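Local coordinates for NAD-dependent epimerase/dehydratase (Bacteroides thetaiotaomicron, PDB 3DHN), which is of unproven function but probably binds NAD or NADP through a Rossmann fold and may act as an oxidoreductase, at residues Val8-Ser13 with Asp59-Val64; Gly14-Ala19 with Ala164-Gly169; Ala19-Ala24 with Val31-Arg36; Glu39-Glu44 with Leu48-Ala53; Ala70-Phe75 with Ala199-Glu204. All blocks are in the same frame, centred on the assembly; numbering follows the deposited sequence.

Contact 1: Val8-Ser13 with Asp59-Val64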
# COMPACT_ATOMS: atom_id res chain seq x y z
N VAL A 8 11.39 5.38 -3.00
CA VAL A 8 11.70 4.75 -1.73
C VAL A 8 10.53 3.83 -1.40
O VAL A 8 9.37 4.22 -1.53
CB VAL A 8 11.82 5.77 -0.59
CG1 VAL A 8 12.25 5.07 0.69
CG2 VAL A 8 12.80 6.87 -0.98
N LEU A 9 10.83 2.60 -0.98
CA LEU A 9 9.80 1.64 -0.63
C LEU A 9 9.96 1.34 0.86
O LEU A 9 10.93 0.69 1.27
CB LEU A 9 9.98 0.35 -1.44
CG LEU A 9 8.76 -0.47 -1.89
CD1 LEU A 9 9.25 -1.86 -2.27
CD2 LEU A 9 7.71 -0.56 -0.80
N ILE A 10 9.03 1.83 1.67
CA ILE A 10 9.08 1.60 3.11
C ILE A 10 8.35 0.32 3.48
O ILE A 10 7.16 0.14 3.17
CB ILE A 10 8.48 2.80 3.87
CG1 ILE A 10 9.33 4.05 3.62
CG2 ILE A 10 8.41 2.49 5.36
CD1 ILE A 10 8.78 5.32 4.24
N GLY A 11 9.06 -0.58 4.15
CA GLY A 11 8.48 -1.85 4.54
C GLY A 11 8.53 -2.81 3.37
O GLY A 11 7.56 -3.50 3.06
N ALA A 12 9.69 -2.85 2.72
CA ALA A 12 9.90 -3.72 1.56
C ALA A 12 10.09 -5.18 1.95
O ALA A 12 11.00 -5.84 1.45
CB ALA A 12 11.11 -3.23 0.75
N SER A 13 9.23 -5.67 2.83
CA SER A 13 9.31 -7.06 3.29
C SER A 13 7.91 -7.68 3.33
O SER A 13 6.92 -6.98 3.14
CB SER A 13 9.94 -7.11 4.67
OG SER A 13 9.17 -6.36 5.58
N ASP A 59 12.19 12.15 12.14
CA ASP A 59 13.46 12.55 11.56
C ASP A 59 14.11 11.49 10.69
O ASP A 59 14.76 11.81 9.70
CB ASP A 59 14.44 12.99 12.66
CG ASP A 59 13.89 14.12 13.51
OD1 ASP A 59 13.08 14.92 12.98
OD2 ASP A 59 14.27 14.22 14.69
N GLU A 60 13.95 10.22 11.06
CA GLU A 60 14.54 9.14 10.27
C GLU A 60 13.77 8.91 8.96
O GLU A 60 14.38 8.66 7.92
CB GLU A 60 14.62 7.85 11.09
CG GLU A 60 15.73 7.87 12.14
CD GLU A 60 15.90 6.55 12.86
OE1 GLU A 60 16.10 5.52 12.17
OE2 GLU A 60 15.84 6.54 14.11
N VAL A 61 12.45 9.01 9.01
CA VAL A 61 11.64 8.85 7.80
C VAL A 61 11.94 10.00 6.84
O VAL A 61 12.07 9.80 5.63
CB VAL A 61 10.13 8.85 8.12
CG1 VAL A 61 9.33 8.83 6.82
CG2 VAL A 61 9.78 7.65 8.99
N CYS A 62 12.04 11.21 7.37
CA CYS A 62 12.32 12.39 6.55
C CYS A 62 13.67 12.29 5.83
O CYS A 62 13.78 12.57 4.64
CB CYS A 62 12.32 13.65 7.43
SG CYS A 62 12.81 15.20 6.59
N GLU A 63 14.68 11.87 6.58
CA GLU A 63 16.04 11.75 6.05
C GLU A 63 16.22 10.78 4.88
O GLU A 63 16.87 11.13 3.89
CB GLU A 63 16.99 11.38 7.19
CG GLU A 63 18.47 11.66 6.93
CD GLU A 63 18.75 13.12 6.61
OE1 GLU A 63 18.11 14.00 7.23
OE2 GLU A 63 19.62 13.39 5.75
N VAL A 64 15.65 9.58 4.99
CA VAL A 64 15.78 8.58 3.94
C VAL A 64 14.97 8.86 2.67
O VAL A 64 15.29 8.33 1.60
CB VAL A 64 15.41 7.16 4.45
CG1 VAL A 64 13.91 7.06 4.69
CG2 VAL A 64 15.86 6.12 3.45
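Val8 and Ile10, on strand 6-10, face Val64 and Val61 of helix 58-65. The tight part is the helix face turned to the sheet. Val8, Ile10 and Val61 are buried there, and Val64 is only partly exposed. The closest approach is from Val8 CG2 to the backbone oxygen Val64 O, 3.9 Å. With chi1 of Val8 at -176°, CG2 lies anti to the carbonyl carbon and reaches that oxygen, while CG1 turns toward the Val64 side chain. There the spacing is wider: Val8 CG1 is 4.7 Å from Val64 CG2. Ile10 keeps its chain extended, chi2 176°, which carries CD1 out to the helix. It meets Val61 CG1 at 4.4 Å. Val71 packs beside both strand residues, and Val34 packs on Val8 and Val64.

The far side of the helix is different. Asp59 and Glu63 are exposed, and Glu63 pairs with Lys66 there. Glu60 uses OE1 to accept from Asp54 N.

Beyond Ile10 the chain leaves the helix. Gly11 has positive phi and opens the GxxGxxG sequence Gly11, Gly14, Gly17, the glycine-rich turn of Rossmann folds that typically faces the dinucleotide. No hydrogen bond crosses between 8-13 and 59-64. Between these segments the helix rests on the strand by van der Waals contact, and Glu60 and Glu63 have their partners elsewhere.

Contact 2: Gly14-Ala19 with Ala164-Gly169; sequences GFVGSA and ADMRPG
Phe15 and Val16, in the first turn of the helix that follows the first Rossmann strand, meet Pro168 and Met166 at strand 165-167. This short strand pairs with strand 191-193, apart from the main sheet. Gly14 and Gly17 belong to the glycine-rich sequence of that fold.

The clearest interaction is a CH-pi contact. Pro168 CG sits over one face of the Phe15 ring, 3.7 Å from the ring centroid and only 6° off the normal. All six ring carbons are thus at similar distances from it; the nearest, Phe15 CD1, is 3.8 Å from Pro168 CG. Both residues are exposed, so this contact lies at the surface.

The second kind is plain apolar packing. Residue 166 is a selenomethionine. Its chain runs extended to the selenium and bends only at the last torsion, chi3 56°. That turn brings Met166 CE to 3.9 Å from Val16 CG2, and the two side chains cross at about a right angle. Val194 and Tyr197 of helix 194-206 also touch Met166.

Charge stays within one segment. Arg167 NE and Asp165 OD1 make a long salt bridge of 3.8 Å, with the oxygen well out of the guanidinium plane.

Hydrogen bonding is likewise internal. Gly14 O accepts from Ser18 N and, at 2.7 Å, from Ser18 OG, which arrive from opposite faces of the carbonyl plane.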
# COMPACT_ATOMS: atom_id res chain seq x y z
N GLY A 14 7.85 -8.98 3.59
CA GLY A 14 6.56 -9.66 3.63
C GLY A 14 6.09 -9.99 2.22
O GLY A 14 6.76 -9.66 1.24
N PHE A 15 4.94 -10.65 2.09
CA PHE A 15 4.44 -10.98 0.77
C PHE A 15 4.26 -9.71 -0.09
O PHE A 15 4.78 -9.62 -1.21
CB PHE A 15 3.09 -11.71 0.86
CG PHE A 15 3.19 -13.11 1.42
CD1 PHE A 15 4.23 -13.96 1.03
CD2 PHE A 15 2.22 -13.59 2.30
CE1 PHE A 15 4.30 -15.27 1.52
CE2 PHE A 15 2.28 -14.90 2.79
CZ PHE A 15 3.33 -15.74 2.40
N VAL A 16 3.55 -8.72 0.44
CA VAL A 16 3.29 -7.49 -0.32
C VAL A 16 4.52 -6.61 -0.58
O VAL A 16 4.75 -6.20 -1.72
CB VAL A 16 2.18 -6.65 0.35
CG1 VAL A 16 1.84 -5.44 -0.50
CG2 VAL A 16 0.94 -7.50 0.55
N GLY A 17 5.29 -6.33 0.46
CA GLY A 17 6.48 -5.50 0.31
C GLY A 17 7.48 -6.09 -0.67
O GLY A 17 8.10 -5.36 -1.46
N SER A 18 7.64 -7.41 -0.63
CA SER A 18 8.57 -8.09 -1.52
C SER A 18 8.04 -8.07 -2.95
O SER A 18 8.80 -7.87 -3.90
CB SER A 18 8.77 -9.55 -1.07
OG SER A 18 9.23 -9.59 0.27
N ALA A 19 6.73 -8.28 -3.12
CA ALA A 19 6.12 -8.26 -4.44
C ALA A 19 6.28 -6.89 -5.11
O ALA A 19 6.48 -6.80 -6.33
CB ALA A 19 4.63 -8.61 -4.34
N ALA A 164 -10.66 -8.07 -0.32
CA ALA A 164 -10.77 -8.62 1.04
C ALA A 164 -9.84 -9.80 1.32
O ALA A 164 -9.36 -9.95 2.44
CB ALA A 164 -12.22 -9.01 1.33
N ASP A 165 -9.58 -10.62 0.31
CA ASP A 165 -8.71 -11.78 0.47
C ASP A 165 -7.54 -11.73 -0.52
O ASP A 165 -7.71 -12.02 -1.71
CB ASP A 165 -9.53 -13.06 0.27
CG ASP A 165 -8.71 -14.32 0.39
OD1 ASP A 165 -7.74 -14.34 1.17
OD2 ASP A 165 -9.04 -15.31 -0.30
N MSE A 166 -6.37 -11.36 -0.02
CA MSE A 166 -5.16 -11.26 -0.85
C MSE A 166 -4.08 -12.24 -0.42
O MSE A 166 -3.65 -12.23 0.74
CB MSE A 166 -4.62 -9.83 -0.81
CG MSE A 166 -3.28 -9.66 -1.53
SE MSE A 166 -2.80 -7.81 -1.84
CE MSE A 166 -2.87 -7.17 -0.01
N ARG A 167 -3.63 -13.07 -1.35
CA ARG A 167 -2.61 -14.08 -1.07
C ARG A 167 -1.70 -14.26 -2.27
O ARG A 167 -1.99 -13.77 -3.37
CB ARG A 167 -3.26 -15.44 -0.77
CG ARG A 167 -4.68 -15.34 -0.23
CD ARG A 167 -5.55 -16.49 -0.74
NE ARG A 167 -5.83 -17.48 0.29
CZ ARG A 167 -6.64 -18.52 0.13
NH1 ARG A 167 -7.26 -18.71 -1.02
NH2 ARG A 167 -6.83 -19.37 1.13
N PRO A 168 -0.57 -14.96 -2.09
CA PRO A 168 0.34 -15.17 -3.22
C PRO A 168 -0.44 -15.96 -4.28
O PRO A 168 -1.22 -16.85 -3.95
CB PRO A 168 1.48 -15.97 -2.61
CG PRO A 168 1.52 -15.49 -1.19
CD PRO A 168 0.05 -15.43 -0.83
N GLY A 169 -0.23 -15.62 -5.55
CA GLY A 169 -0.92 -16.30 -6.62
C GLY A 169 -0.16 -16.11 -7.92
O GLY A 169 1.07 -16.23 -7.95

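Contact 3: Ala19-Ala24 with Val31-Arg36; sequences ALLNEA and VTAVVR
Leu21 and Ala24 meet Val31 and Ala33 without any ring, amide or carboxylate between them. The contact has no flat side-chain faces or edges; methyl groups do all the touching. Leu21 carries most of it. Its CB does not aim straight at the strand, but with CG anti to the backbone N (chi1 -176°) the end of the chain swings closer. Leu21 CD1 then rests on two partners, 3.9 Å from Ala33 CB and 4.1 Å from Val31 CG1.

Val31 is shared by the two helix residues. Its CG1 serves Leu21, and its CG2 meets Ala24 CB at 4.0 Å. The CA atoms of Leu21 and Ala33 are 7.4 Å apart and those of Ala24 and Val31 7.5 Å. All four residues are buried. Leu9 of strand 6-10 and Leu48 of strand 48-51, the two neighbours of strand 30-34, also pack on Leu21. Thr32 points to the opposite side of the sheet.

The short axes of helix 19-24 and strand 31-34 run nearly antiparallel, at 168°, with a closest approach of 10.0 Å. This is the helix-on-strand packing of a beta-alpha-beta crossover, here strand 6-10, helix 14-25 and strand 30-34, the first unit of the Rossmann fold.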
# COMPACT_ATOMS: atom_id res chain seq x y z
N ALA A 19 6.73 -8.28 -3.12
CA ALA A 19 6.12 -8.26 -4.44
C ALA A 19 6.28 -6.89 -5.11
O ALA A 19 6.48 -6.80 -6.33
CB ALA A 19 4.63 -8.61 -4.34
N LEU A 20 6.20 -5.82 -4.31
CA LEU A 20 6.35 -4.46 -4.82
C LEU A 20 7.82 -4.18 -5.18
O LEU A 20 8.11 -3.51 -6.17
CB LEU A 20 5.89 -3.45 -3.76
CG LEU A 20 4.38 -3.38 -3.49
CD1 LEU A 20 4.11 -2.67 -2.17
CD2 LEU A 20 3.71 -2.66 -4.65
N LEU A 21 8.72 -4.70 -4.37
CA LEU A 21 10.15 -4.53 -4.58
C LEU A 21 10.60 -5.10 -5.92
O LEU A 21 11.27 -4.43 -6.71
CB LEU A 21 10.93 -5.18 -3.44
CG LEU A 21 12.45 -5.04 -3.41
CD1 LEU A 21 12.84 -3.57 -3.53
CD2 LEU A 21 12.99 -5.63 -2.11
N ASN A 22 10.23 -6.35 -6.18
CA ASN A 22 10.59 -7.03 -7.42
C ASN A 22 9.91 -6.43 -8.66
O ASN A 22 10.55 -6.28 -9.71
CB ASN A 22 10.24 -8.52 -7.31
CG ASN A 22 11.09 -9.24 -6.27
OD1 ASN A 22 10.57 -9.90 -5.37
ND2 ASN A 22 12.40 -9.10 -6.39
N GLU A 23 8.63 -6.09 -8.53
CA GLU A 23 7.89 -5.49 -9.64
C GLU A 23 8.48 -4.15 -10.07
O GLU A 23 8.52 -3.84 -11.26
CB GLU A 23 6.42 -5.32 -9.25
CG GLU A 23 5.55 -4.64 -10.29
CD GLU A 23 5.21 -5.52 -11.48
OE1 GLU A 23 5.21 -6.76 -11.31
OE2 GLU A 23 4.93 -4.99 -12.57
N ALA A 24 8.92 -3.34 -9.11
CA ALA A 24 9.49 -2.03 -9.42
C ALA A 24 10.87 -2.14 -10.08
O ALA A 24 11.18 -1.39 -11.01
CB ALA A 24 9.58 -1.20 -8.16
N VAL A 31 15.43 1.84 -6.81
CA VAL A 31 14.74 1.73 -5.53
C VAL A 31 15.58 1.69 -4.26
O VAL A 31 16.62 1.04 -4.21
CB VAL A 31 13.84 0.45 -5.53
CG1 VAL A 31 12.93 0.44 -4.31
CG2 VAL A 31 13.04 0.37 -6.81
N THR A 32 15.10 2.39 -3.24
CA THR A 32 15.73 2.38 -1.93
C THR A 32 14.73 1.66 -1.03
O THR A 32 13.69 2.21 -0.67
CB THR A 32 15.99 3.79 -1.38
OG1 THR A 32 16.92 4.47 -2.22
CG2 THR A 32 16.57 3.70 0.03
N ALA A 33 15.03 0.40 -0.71
CA ALA A 33 14.16 -0.40 0.14
C ALA A 33 14.53 -0.22 1.60
O ALA A 33 15.69 -0.34 1.96
CB ALA A 33 14.25 -1.87 -0.26
N VAL A 34 13.53 0.06 2.43
CA VAL A 34 13.76 0.24 3.85
C VAL A 34 13.09 -0.90 4.60
O VAL A 34 11.87 -1.09 4.50
CB VAL A 34 13.18 1.58 4.34
CG1 VAL A 34 13.67 1.87 5.75
CG2 VAL A 34 13.57 2.70 3.39
N VAL A 35 13.88 -1.66 5.35
CA VAL A 35 13.36 -2.81 6.09
C VAL A 35 14.01 -2.94 7.47
O VAL A 35 15.02 -2.30 7.75
CB VAL A 35 13.64 -4.11 5.32
CG1 VAL A 35 12.91 -4.09 3.99
CG2 VAL A 35 15.16 -4.26 5.10
N ARG A 36 13.42 -3.76 8.33
CA ARG A 36 13.97 -3.97 9.67
C ARG A 36 15.10 -4.99 9.65
O ARG A 36 16.02 -4.91 10.47
CB ARG A 36 12.90 -4.47 10.65
CG ARG A 36 12.15 -3.37 11.39
CD ARG A 36 11.23 -3.97 12.46
NE ARG A 36 10.33 -2.97 13.02
CZ ARG A 36 9.43 -3.21 13.97
NH1 ARG A 36 9.30 -4.44 14.47
NH2 ARG A 36 8.64 -2.24 14.42

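Contact 4: Glu39-Glu44 with Leu48-Ala53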
# COMPACT_ATOMS: atom_id res chain seq x y z
N GLU A 39 19.22 -8.48 6.14
CA GLU A 39 19.73 -9.82 5.91
C GLU A 39 18.77 -10.71 5.12
O GLU A 39 19.21 -11.58 4.36
CB GLU A 39 20.06 -10.49 7.24
CG GLU A 39 18.89 -10.52 8.23
CD GLU A 39 18.93 -9.40 9.26
OE1 GLU A 39 19.13 -8.23 8.87
OE2 GLU A 39 18.76 -9.70 10.46
N LYS A 40 17.47 -10.49 5.27
CA LYS A 40 16.49 -11.31 4.56
C LYS A 40 16.44 -11.07 3.05
O LYS A 40 15.92 -11.89 2.31
CB LYS A 40 15.09 -11.11 5.14
CG LYS A 40 14.98 -11.43 6.61
CD LYS A 40 13.51 -11.55 6.99
CE LYS A 40 13.32 -11.74 8.48
NZ LYS A 40 11.88 -11.95 8.79
N ILE A 41 16.98 -9.93 2.60
CA ILE A 41 16.99 -9.59 1.18
C ILE A 41 18.32 -9.96 0.52
O ILE A 41 19.38 -9.48 0.91
CB ILE A 41 16.75 -8.07 0.98
CG1 ILE A 41 15.33 -7.72 1.41
CG2 ILE A 41 16.99 -7.69 -0.48
CD1 ILE A 41 15.06 -6.23 1.49
N LYS A 42 18.25 -10.81 -0.50
CA LYS A 42 19.44 -11.24 -1.22
C LYS A 42 19.39 -10.82 -2.69
O LYS A 42 20.10 -11.38 -3.52
CB LYS A 42 19.59 -12.77 -1.14
CG LYS A 42 19.69 -13.32 0.28
CD LYS A 42 20.82 -12.66 1.06
CE LYS A 42 20.97 -13.28 2.46
NZ LYS A 42 21.79 -12.43 3.37
N ILE A 43 18.54 -9.85 -3.00
CA ILE A 43 18.44 -9.37 -4.37
C ILE A 43 19.72 -8.63 -4.75
O ILE A 43 20.24 -7.83 -3.98
CB ILE A 43 17.23 -8.43 -4.54
CG1 ILE A 43 15.93 -9.24 -4.48
CG2 ILE A 43 17.33 -7.68 -5.87
CD1 ILE A 43 14.69 -8.40 -4.59
N GLU A 44 20.22 -8.92 -5.94
CA GLU A 44 21.44 -8.31 -6.43
C GLU A 44 21.09 -7.49 -7.68
O GLU A 44 20.70 -8.05 -8.71
CB GLU A 44 22.45 -9.41 -6.75
CG GLU A 44 23.90 -8.98 -6.79
CD GLU A 44 24.84 -10.17 -6.89
OE1 GLU A 44 24.96 -10.92 -5.89
OE2 GLU A 44 25.45 -10.36 -7.96
N LEU A 48 19.46 -0.92 -6.74
CA LEU A 48 18.88 -1.17 -5.42
C LEU A 48 19.77 -0.82 -4.22
O LEU A 48 20.94 -1.19 -4.17
CB LEU A 48 18.46 -2.64 -5.31
CG LEU A 48 17.91 -3.12 -3.95
CD1 LEU A 48 16.57 -2.44 -3.66
CD2 LEU A 48 17.73 -4.64 -3.98
N LYS A 49 19.17 -0.12 -3.26
CA LYS A 49 19.85 0.24 -2.02
C LYS A 49 18.97 -0.23 -0.86
O LYS A 49 17.76 0.03 -0.84
CB LYS A 49 20.04 1.75 -1.89
CG LYS A 49 21.00 2.37 -2.87
CD LYS A 49 21.09 3.86 -2.61
CE LYS A 49 21.59 4.62 -3.82
NZ LYS A 49 21.23 6.07 -3.73
N VAL A 50 19.57 -0.92 0.10
CA VAL A 50 18.84 -1.43 1.25
C VAL A 50 19.23 -0.63 2.49
O VAL A 50 20.41 -0.49 2.79
CB VAL A 50 19.15 -2.92 1.49
CG1 VAL A 50 18.29 -3.46 2.63
CG2 VAL A 50 18.92 -3.71 0.21
N LYS A 51 18.24 -0.12 3.20
CA LYS A 51 18.52 0.68 4.40
C LYS A 51 17.59 0.38 5.56
O LYS A 51 16.46 -0.08 5.37
CB LYS A 51 18.41 2.18 4.07
CG LYS A 51 19.46 2.72 3.10
CD LYS A 51 19.30 4.24 2.96
CE LYS A 51 20.41 4.87 2.11
NZ LYS A 51 20.29 4.54 0.66
N LYS A 52 18.08 0.66 6.77
CA LYS A 52 17.31 0.49 8.00
C LYS A 52 16.87 1.87 8.46
O LYS A 52 17.63 2.83 8.37
CB LYS A 52 18.16 -0.14 9.12
CG LYS A 52 18.26 -1.65 9.07
CD LYS A 52 19.10 -2.21 10.22
CE LYS A 52 18.43 -2.01 11.57
NZ LYS A 52 19.18 -2.67 12.69
N ALA A 53 15.64 1.96 8.96
CA ALA A 53 15.12 3.22 9.45
C ALA A 53 14.10 2.96 10.54
O ALA A 53 13.42 1.93 10.54
CB ALA A 53 14.48 4.01 8.31
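Ile41 and Ile43 carry this contact from the loop 39-44, against Val50 and Leu48. Glu39 and Lys40 end a short 3-10 segment. Glu39 starts away from the strand, but its end bends back, and Glu39 OE1 comes to 6.7 Å from Lys52 NZ. The charges are opposite but not in contact, and any attraction would be mild.

Ile41 is the first residue to touch. Its extended chain sends CD1 to Val50 CG1, 4.4 Å away. Val35 packs on both residues, and Pro38 on Val50.

Strand 48-51 forms one edge of the main Rossmann sheet within the chain and pairs with strand 30-34 through backbone bonds of Lys49 and Lys51. The loop therefore lies over one side of this edge strand. Lys49 and Lys51 lie on the other side, where both touch Thr32.

Lys42 turns away. Its chain folds back, and NZ donates to Glu39 O at 2.9 Å, in the carbonyl plane on a lone pair. This bond ties the loop to its own 3-10 turn.

Ile43 makes the closer touch. With chi1 at -72°, CG1 lies beside the backbone N and leaves CG2 anti to it. Ile43 CG2 meets Leu48 CD2 at 3.6 Å, and Ile43 CB is 3.9 Å from that same methyl. The two side chains cross at about a right angle. Leu21 and Leu25 of helix 14-25 also pack on Ile43.

Contact 5: Ala70-Phe75 with Ala199-Glu204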
# COMPACT_ATOMS: atom_id res chain seq x y z
N ALA A 70 9.14 9.85 -5.60
CA ALA A 70 7.91 9.37 -4.96
C ALA A 70 8.24 8.33 -3.89
O ALA A 70 9.32 7.71 -3.90
CB ALA A 70 6.97 8.76 -6.00
N VAL A 71 7.30 8.14 -2.97
CA VAL A 71 7.47 7.17 -1.89
C VAL A 71 6.25 6.26 -1.80
O VAL A 71 5.11 6.71 -1.88
CB VAL A 71 7.63 7.87 -0.52
CG1 VAL A 71 7.55 6.85 0.62
CG2 VAL A 71 8.97 8.60 -0.47
N ILE A 72 6.50 4.96 -1.66
CA ILE A 72 5.45 3.97 -1.51
C ILE A 72 5.69 3.33 -0.15
O ILE A 72 6.81 2.93 0.16
CB ILE A 72 5.53 2.85 -2.57
CG1 ILE A 72 5.38 3.43 -3.98
CG2 ILE A 72 4.46 1.79 -2.30
CD1 ILE A 72 5.65 2.41 -5.08
N SER A 73 4.64 3.23 0.66
CA SER A 73 4.78 2.62 1.97
C SER A 73 3.92 1.36 2.10
O SER A 73 2.70 1.41 1.89
CB SER A 73 4.40 3.60 3.08
OG SER A 73 4.43 2.95 4.34
N ALA A 74 4.56 0.25 2.46
CA ALA A 74 3.88 -1.03 2.66
C ALA A 74 3.99 -1.45 4.13
O ALA A 74 3.93 -2.64 4.46
CB ALA A 74 4.51 -2.10 1.76
N PHE A 75 4.14 -0.46 5.02
CA PHE A 75 4.25 -0.71 6.45
C PHE A 75 3.07 -1.45 7.07
O PHE A 75 1.91 -1.12 6.82
CB PHE A 75 4.44 0.61 7.20
CG PHE A 75 4.35 0.47 8.70
CD1 PHE A 75 5.44 -0.01 9.43
CD2 PHE A 75 3.17 0.77 9.37
CE1 PHE A 75 5.34 -0.20 10.81
CE2 PHE A 75 3.06 0.58 10.75
CZ PHE A 75 4.15 0.09 11.47
N ALA A 199 1.55 -5.28 -9.42
CA ALA A 199 1.62 -4.82 -10.79
C ALA A 199 0.78 -3.57 -10.97
O ALA A 199 1.18 -2.63 -11.68
CB ALA A 199 1.15 -5.90 -11.75
N ALA A 200 -0.39 -3.55 -10.34
CA ALA A 200 -1.29 -2.40 -10.43
C ALA A 200 -0.71 -1.17 -9.72
O ALA A 200 -0.79 -0.05 -10.23
CB ALA A 200 -2.64 -2.76 -9.84
N MSE A 201 -0.11 -1.39 -8.55
CA MSE A 201 0.50 -0.30 -7.79
C MSE A 201 1.62 0.38 -8.58
O MSE A 201 1.71 1.60 -8.59
CB MSE A 201 1.05 -0.83 -6.46
CG MSE A 201 1.72 0.24 -5.60
SE MSE A 201 0.49 1.58 -4.90
CE MSE A 201 0.47 1.02 -3.03
N ILE A 202 2.47 -0.40 -9.23
CA ILE A 202 3.55 0.21 -10.01
C ILE A 202 3.00 0.88 -11.27
O ILE A 202 3.58 1.84 -11.77
CB ILE A 202 4.65 -0.81 -10.37
CG1 ILE A 202 5.23 -1.41 -9.08
CG2 ILE A 202 5.80 -0.11 -11.12
CD1 ILE A 202 5.64 -0.35 -8.05
N ASP A 203 1.86 0.40 -11.78
CA ASP A 203 1.21 1.02 -12.94
C ASP A 203 0.77 2.44 -12.54
O ASP A 203 0.90 3.38 -13.33
CB ASP A 203 -0.03 0.23 -13.36
CG ASP A 203 0.30 -0.94 -14.26
OD1 ASP A 203 1.50 -1.18 -14.54
OD2 ASP A 203 -0.65 -1.63 -14.69
N GLU A 204 0.23 2.58 -11.33
CA GLU A 204 -0.24 3.87 -10.82
C GLU A 204 0.95 4.80 -10.59
O GLU A 204 0.86 6.01 -10.78
CB GLU A 204 -1.03 3.68 -9.51
CG GLU A 204 -1.56 4.96 -8.86
CD GLU A 204 -2.40 5.81 -9.80
OE1 GLU A 204 -3.11 5.26 -10.67
OE2 GLU A 204 -2.38 7.06 -9.66
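Segments 70-75 and 199-204 come nearest at Ile72 and Met201, whose CA atoms are 9.1 Å apart, and no hydrogen bond crosses between these segments. Ile72 does all the work on the strand side, using both branches. Its CG2 meets the terminal methyl CE of Met201, a selenomethionine, at 4.1 Å. The Met201 chain bends at chi2 (67°) and chi3 (108°), and it slides past Ile72 in the opposite direction. The other branch of Ile72 is extended, and CD1 touches Ile202 CD1, also at 4.1 Å. Here the side chains cross at about a right angle. The CB of Ile202 does not aim at the strand, but its end, bent at chi2, comes nearer.

All three residues are buried. Leu20 of helix 14-25 and Leu108 of strand 106-110 also pack on Met201. Polar groups of the helix have partners elsewhere: Asp203 pairs with Arg27, and the buried Glu204 with Arg106.

Ser73 points from the other side of the strand, where Ile95 of helix 87-101 lies. Helices thus cover both sides of this central parallel strand, as in the three-layer alpha/beta/alpha sandwich of the Rossmann fold.

Contacts 1, 3 and 5 are buried; contacts 2 and 4 lie at the surface. Contacts 1, 3, 4 and 5 all reach the main sheet, through four strands in the order 48-51, 30-34, 6-10, 70-73. Backbone bonds such as Leu9 N to Thr32 O and Ala33 N to Lys49 O join these neighbours. Contacts 2 and 3 share helix 14-25 and overlap at Ala19. Contacts 3 and 5 meet through Leu20 and Met201, where helices 14-25 and 194-206 touch. The core contacts are apolar, with a selenomethionine in contact 5 and a methyl on a backbone oxygen in contact 1. At the surface, contact 2 adds a CH-pi contact, and contact 4 has a lysine holding its own loop.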